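Local coordinates for peptidase, M20/M25/M40 family (Staphylococcus aureus, PDB 4EWT), which probably hydrolyses the amide bond of N-acylated amino acids or related substrates, as a metal-dependent amidohydrolase of the M20 peptidase family with two manganese ions bound, at residues 237-242 / 254-259; 10-15 / 112-117. One frame throughout, in Å; residues are numbered along the deposited sequence.

Interaction 1 of 2, residues 237-242 / 254-259; sequences IGSFDG and EIEGDV
I237 and I255 meet on the face of the sheet that also carries F240: I237 CD1 lies 3.5 Å from I255 CG2, the two branched chains crossing at an angle. With CG1 of I255 beside its backbone N (chi1 -78°), CG2 is left anti to that N and meets I237, while CG1 comes over one face of the F240 ring, 4.1 Å from F240 CD1. Beside these side chains the antiparallel strands are tied at two hydrogen-bonded pairs. E256 N donates to S239 O at 2.8 Å, and S239 N returns a bond to E256 O; D241 and E254 exchange the second pair, with D241 N 2.8 Å from E254 O. A classic beta bulge lies opposite E256, whose O accepts from S239 N and, weakly, from G238 N. The strands form the hairpin 233-242/248-261 of the antiparallel sheet in the domain set apart from the manganese-binding one. On the other face CB of S239 rests 3.8 Å from CB of E256, while S239 OG receives a 2.6 Å hydrogen bond from a water that also donates to E254 O. S239 OG is further bonded to G244 N of the second subunit. The F240 ring stacks on F240 of that subunit, and an antiparallel strand pairing through F240 and G242 carries the sheet across the interface. Behind the apolar face, L219 of helix 208-226 backs I237, and S213 and V216 touch F240.

Interaction 2 of 2, residues 10-15 / 112-117; sequences KSKEGK and MLVLAE
V114 and E117, one turn apart on helix 105-120, receive K12 and K15 from the junction of helices 2-11 and 13-25, and K12, K15 and E117 make a salt-bridge network between the helices. The close-packed part is apolar: CG1 of V114 touches K12 CB at 3.6 Å and also meets K12 CD, so the valine lies against the lysine's methylene chain. K12, the N-cap residue of helix 13-25, runs extended beyond CG across this methyl toward the carboxylate. CG2 of V114 makes the looser contact, 4.2 Å from K15 CG.

Toward the partly exposed side the contact becomes ionic. K12 NZ reaches E117 OE1 at 2.9 Å, meeting it on the anti side and 26° out of the carboxylate plane. K15 approaches E117 from the opposite direction, its chain bent at the last two torsions (chi4 106°), and its bond is weak. Each lysine thus takes a different oxygen, which should restrain rotation of the carboxylate. A third lysine, K47, forms a salt bridge to E117 OE2; the gathered positive charge would probably favour the ionised glutamate. K12 NZ has further partners in E121 and T118, one turn on from E117 and V114. F43 of helix 34-43 touches both K15 and E117. The weaker arm of the network spans 3.2 Å from K15 NZ to E117 OE2.

In the fold
The two contacts lie on opposite sides of the chain's centre, their nearest atoms about 27 Å apart, and share no secondary-structure element. Interaction 1 is largely buried and joins neighbours in sequence, the two strands of one hairpin; backbone hydrogen bonds set its register, and burial is completed partly by a second subunit. Interaction 2 is only partly buried, brings the N-terminal helices to helix 105-120, its segments 97 residues apart in sequence, and rests wholly on side chains, with no other chain touching it. Only 112-117 belongs to a metal-bearing element, since helix 105-120 starts with the manganese ligand H105. Charged side chains bind directly in interaction 2, whereas in interaction 1 waters help link the polar face.

Interaction 1 of 2, residues 237-242 / 254-259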
loop_
_atom_site.group_PDB
_atom_site.type_symbol
_atom_site.label_atom_id
_atom_site.label_comp_id
_atom_site.label_asym_id
_atom_site.label_seq_id
_atom_site.Cartn_x
_atom_site.Cartn_y
_atom_site.Cartn_z
ATOM N N ILE A 237 14.715 2.771 2.956
ATOM C CA ILE A 237 15.126 1.645 2.124
ATOM C C ILE A 237 15.910 2.239 0.977
ATOM O O ILE A 237 15.325 2.790 0.052
ATOM C CB ILE A 237 13.955 0.813 1.542
ATOM C CG1 ILE A 237 13.096 0.199 2.646
ATOM C CG2 ILE A 237 14.496 -0.303 0.631
ATOM C CD1 ILE A 237 13.878 -0.719 3.614
ATOM N N GLY A 238 17.237 2.133 1.049
ATOM C CA GLY A 238 18.102 2.658 0.019
ATOM C C GLY A 238 18.385 1.696 -1.119
ATOM O O GLY A 238 18.847 2.111 -2.184
ATOM N N SER A 239 18.099 0.412 -0.914
ATOM C CA SER A 239 18.377 -0.588 -1.948
ATOM C C SER A 239 17.238 -1.604 -2.013
ATOM O O SER A 239 16.953 -2.294 -1.034
ATOM C CB SER A 239 19.714 -1.269 -1.676
ATOM O OG SER A 239 20.123 -2.037 -2.777
ATOM N N PHE A 240 16.541 -1.633 -3.151
ATOM C CA PHE A 240 15.529 -2.651 -3.402
ATOM C C PHE A 240 16.073 -3.391 -4.626
ATOM O O PHE A 240 15.882 -2.954 -5.766
ATOM C CB PHE A 240 14.174 -1.970 -3.669
ATOM C CG PHE A 240 12.977 -2.926 -3.782
ATOM C CD1 PHE A 240 11.879 -2.766 -2.962
ATOM C CD2 PHE A 240 12.930 -3.921 -4.746
ATOM C CE1 PHE A 240 10.760 -3.614 -3.068
ATOM C CE2 PHE A 240 11.823 -4.787 -4.856
ATOM C CZ PHE A 240 10.741 -4.627 -4.021
ATOM N N ASP A 241 16.819 -4.468 -4.389
ATOM C CA ASP A 241 17.442 -5.176 -5.497
ATOM C C ASP A 241 16.511 -6.255 -6.011
ATOM O O ASP A 241 16.482 -7.352 -5.486
ATOM C CB ASP A 241 18.824 -5.715 -5.115
ATOM C CG ASP A 241 19.571 -6.319 -6.294
ATOM O OD1 ASP A 241 19.220 -6.047 -7.472
ATOM O OD2 ASP A 241 20.529 -7.078 -6.041
ATOM N N GLY A 242 15.722 -5.898 -7.028
ATOM C CA GLY A 242 14.740 -6.800 -7.642
ATOM C C GLY A 242 14.880 -6.915 -9.157
ATOM O O GLY A 242 13.908 -7.223 -9.856
ATOM N N GLU A 254 16.291 -8.540 -2.626
ATOM C CA GLU A 254 17.101 -8.127 -1.507
ATOM C C GLU A 254 16.910 -6.685 -1.205
ATOM O O GLU A 254 17.106 -5.852 -2.013
ATOM C CB GLU A 254 18.580 -8.338 -1.716
ATOM C CG GLU A 254 18.955 -9.650 -2.135
ATOM C CD GLU A 254 19.269 -10.569 -1.039
ATOM O OE1 GLU A 254 19.211 -10.194 0.129
ATOM O OE2 GLU A 254 19.551 -11.707 -1.369
ATOM N N ILE A 255 16.526 -6.436 0.010
ATOM C CA ILE A 255 16.281 -5.094 0.481
ATOM C C ILE A 255 17.360 -4.703 1.483
ATOM O O ILE A 255 17.709 -5.483 2.361
ATOM C CB ILE A 255 14.873 -4.966 1.096
ATOM C CG1 ILE A 255 13.817 -4.864 -0.022
ATOM C CG2 ILE A 255 14.805 -3.778 2.072
ATOM C CD1 ILE A 255 12.437 -5.398 0.400
ATOM N N GLU A 256 17.904 -3.500 1.325
ATOM C CA GLU A 256 18.822 -2.974 2.313
ATOM C C GLU A 256 18.341 -1.618 2.788
ATOM O O GLU A 256 17.908 -0.771 1.988
ATOM C CB GLU A 256 20.240 -2.886 1.758
ATOM C CG GLU A 256 20.885 -4.237 1.480
ATOM C CD GLU A 256 22.303 -4.108 0.956
ATOM O OE1 GLU A 256 22.703 -2.977 0.612
ATOM O OE2 GLU A 256 23.022 -5.134 0.883
ATOM N N GLY A 257 18.416 -1.411 4.099
ATOM C CA GLY A 257 17.992 -0.139 4.672
ATOM C C GLY A 257 18.820 0.369 5.835
ATOM O O GLY A 257 19.701 -0.326 6.366
ATOM N N ASP A 258 18.545 1.606 6.215
ATOM C CA ASP A 258 19.155 2.158 7.401
ATOM C C ASP A 258 18.177 2.969 8.223
ATOM O O ASP A 258 17.144 3.437 7.737
ATOM C CB ASP A 258 20.454 2.910 7.094
ATOM C CG ASP A 258 20.230 4.341 6.736
ATOM O OD1 ASP A 258 19.669 4.587 5.647
ATOM O OD2 ASP A 258 20.625 5.228 7.542
ATOM N N VAL A 259 18.545 3.095 9.484
ATOM C CA VAL A 259 17.672 3.482 10.560
ATOM C C VAL A 259 18.422 4.512 11.384
ATOM O O VAL A 259 19.615 4.341 11.668
ATOM C CB VAL A 259 17.344 2.245 11.443
ATOM C CG1 VAL A 259 16.878 2.661 12.824
ATOM C CG2 VAL A 259 16.306 1.315 10.743
HETATM O O HOH W 1 19.743 -4.531 -1.987
HETATM O O HOH W 2 23.273 -2.524 -2.523
#

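Interaction 2 of 2, residues 10-15 / 112-117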
loop_
_atom_site.group_PDB
_atom_site.type_symbol
_atom_site.label_atom_id
_atom_site.label_comp_id
_atom_site.label_asym_id
_atom_site.label_seq_id
_atom_site.Cartn_x
_atom_site.Cartn_y
_atom_site.Cartn_z
ATOM N N LYS A 10 45.795 33.062 20.257
ATOM C CA LYS A 10 45.712 34.040 19.202
ATOM C C LYS A 10 47.000 34.168 18.438
ATOM O O LYS A 10 46.976 34.299 17.259
ATOM C CB LYS A 10 45.299 35.393 19.729
ATOM C CG LYS A 10 43.948 35.401 20.303
ATOM C CD LYS A 10 43.714 36.579 21.160
ATOM C CE LYS A 10 42.450 37.268 20.757
ATOM N NZ LYS A 10 42.118 38.456 21.532
ATOM N N SER A 11 48.125 34.113 19.125
ATOM C CA SER A 11 49.444 34.259 18.491
ATOM C C SER A 11 49.856 33.050 17.644
ATOM O O SER A 11 50.780 33.138 16.831
ATOM C CB SER A 11 50.525 34.575 19.538
ATOM O OG SER A 11 50.916 33.411 20.250
ATOM N N LYS A 12 49.165 31.928 17.834
ATOM C CA LYS A 12 49.449 30.714 17.073
ATOM C C LYS A 12 48.362 30.411 16.043
ATOM O O LYS A 12 48.306 29.295 15.510
ATOM C CB LYS A 12 49.612 29.520 18.018
ATOM C CG LYS A 12 50.856 29.547 18.893
ATOM C CD LYS A 12 50.795 28.438 19.933
ATOM C CE LYS A 12 52.009 28.455 20.842
ATOM N NZ LYS A 12 51.966 27.323 21.820
ATOM N N GLU A 13 47.497 31.390 15.763
ATOM C CA GLU A 13 46.381 31.172 14.832
ATOM C C GLU A 13 46.914 30.752 13.464
ATOM O O GLU A 13 46.414 29.786 12.870
ATOM C CB GLU A 13 45.480 32.411 14.712
ATOM C CG GLU A 13 44.213 32.171 13.875
ATOM C CD GLU A 13 43.279 33.383 13.782
ATOM O OE1 GLU A 13 43.683 34.507 14.151
ATOM O OE2 GLU A 13 42.121 33.201 13.329
ATOM N N GLY A 14 47.947 31.460 12.998
ATOM C CA GLY A 14 48.605 31.177 11.718
ATOM C C GLY A 14 49.085 29.742 11.575
ATOM O O GLY A 14 48.998 29.150 10.494
ATOM N N LYS A 15 49.553 29.182 12.669
ATOM C CA LYS A 15 50.022 27.826 12.708
ATOM C C LYS A 15 48.860 26.806 12.555
ATOM O O LYS A 15 49.008 25.796 11.909
ATOM C CB LYS A 15 50.780 27.609 14.016
ATOM C CG LYS A 15 51.546 26.351 14.164
ATOM C CD LYS A 15 52.497 26.506 15.320
ATOM C CE LYS A 15 52.712 25.262 16.139
ATOM N NZ LYS A 15 53.997 24.542 15.991
ATOM N N MET A 112 43.442 21.225 17.713
ATOM C CA MET A 112 43.795 20.372 18.843
ATOM C C MET A 112 45.309 20.228 19.012
ATOM O O MET A 112 45.814 20.235 20.136
ATOM C CB MET A 112 43.148 18.989 18.706
ATOM C CG MET A 112 43.370 18.098 19.927
ATOM S SD MET A 112 42.596 18.759 21.433
ATOM C CE MET A 112 40.879 18.281 21.114
ATOM N N LEU A 113 46.032 20.088 17.902
ATOM C CA LEU A 113 47.492 19.994 17.981
ATOM C C LEU A 113 48.085 21.258 18.599
ATOM O O LEU A 113 48.941 21.178 19.483
ATOM C CB LEU A 113 48.123 19.716 16.606
ATOM C CG LEU A 113 47.926 18.352 15.936
ATOM C CD1 LEU A 113 48.454 18.431 14.521
ATOM C CD2 LEU A 113 48.599 17.200 16.693
ATOM N N VAL A 114 47.607 22.416 18.156
ATOM C CA VAL A 114 48.109 23.698 18.652
ATOM C C VAL A 114 47.630 23.994 20.085
ATOM O O VAL A 114 48.366 24.576 20.886
ATOM C CB VAL A 114 47.771 24.858 17.669
ATOM C CG1 VAL A 114 48.244 26.203 18.216
ATOM C CG2 VAL A 114 48.400 24.595 16.307
ATOM N N LEU A 115 46.414 23.578 20.415
ATOM C CA LEU A 115 45.934 23.711 21.782
ATOM C C LEU A 115 46.730 22.822 22.736
ATOM O O LEU A 115 47.048 23.236 23.847
ATOM C CB LEU A 115 44.449 23.383 21.874
ATOM C CG LEU A 115 43.856 23.300 23.292
ATOM C CD1 LEU A 115 43.954 24.626 24.026
ATOM C CD2 LEU A 115 42.410 22.838 23.222
ATOM N N ALA A 116 47.032 21.600 22.301
ATOM C CA ALA A 116 47.749 20.645 23.140
ATOM C C ALA A 116 49.162 21.136 23.459
ATOM O O ALA A 116 49.596 21.084 24.614
ATOM C CB ALA A 116 47.785 19.278 22.484
ATOM N N GLU A 117 49.855 21.621 22.431
ATOM C CA GLU A 117 51.155 22.281 22.574
ATOM C C GLU A 117 51.075 23.403 23.602
ATOM O O GLU A 117 51.935 23.514 24.491
ATOM C CB GLU A 117 51.607 22.839 21.217
ATOM C CG GLU A 117 52.837 23.759 21.283
ATOM C CD GLU A 117 53.173 24.383 19.936
ATOM O OE1 GLU A 117 53.373 25.612 19.876
ATOM O OE2 GLU A 117 53.232 23.647 18.935
#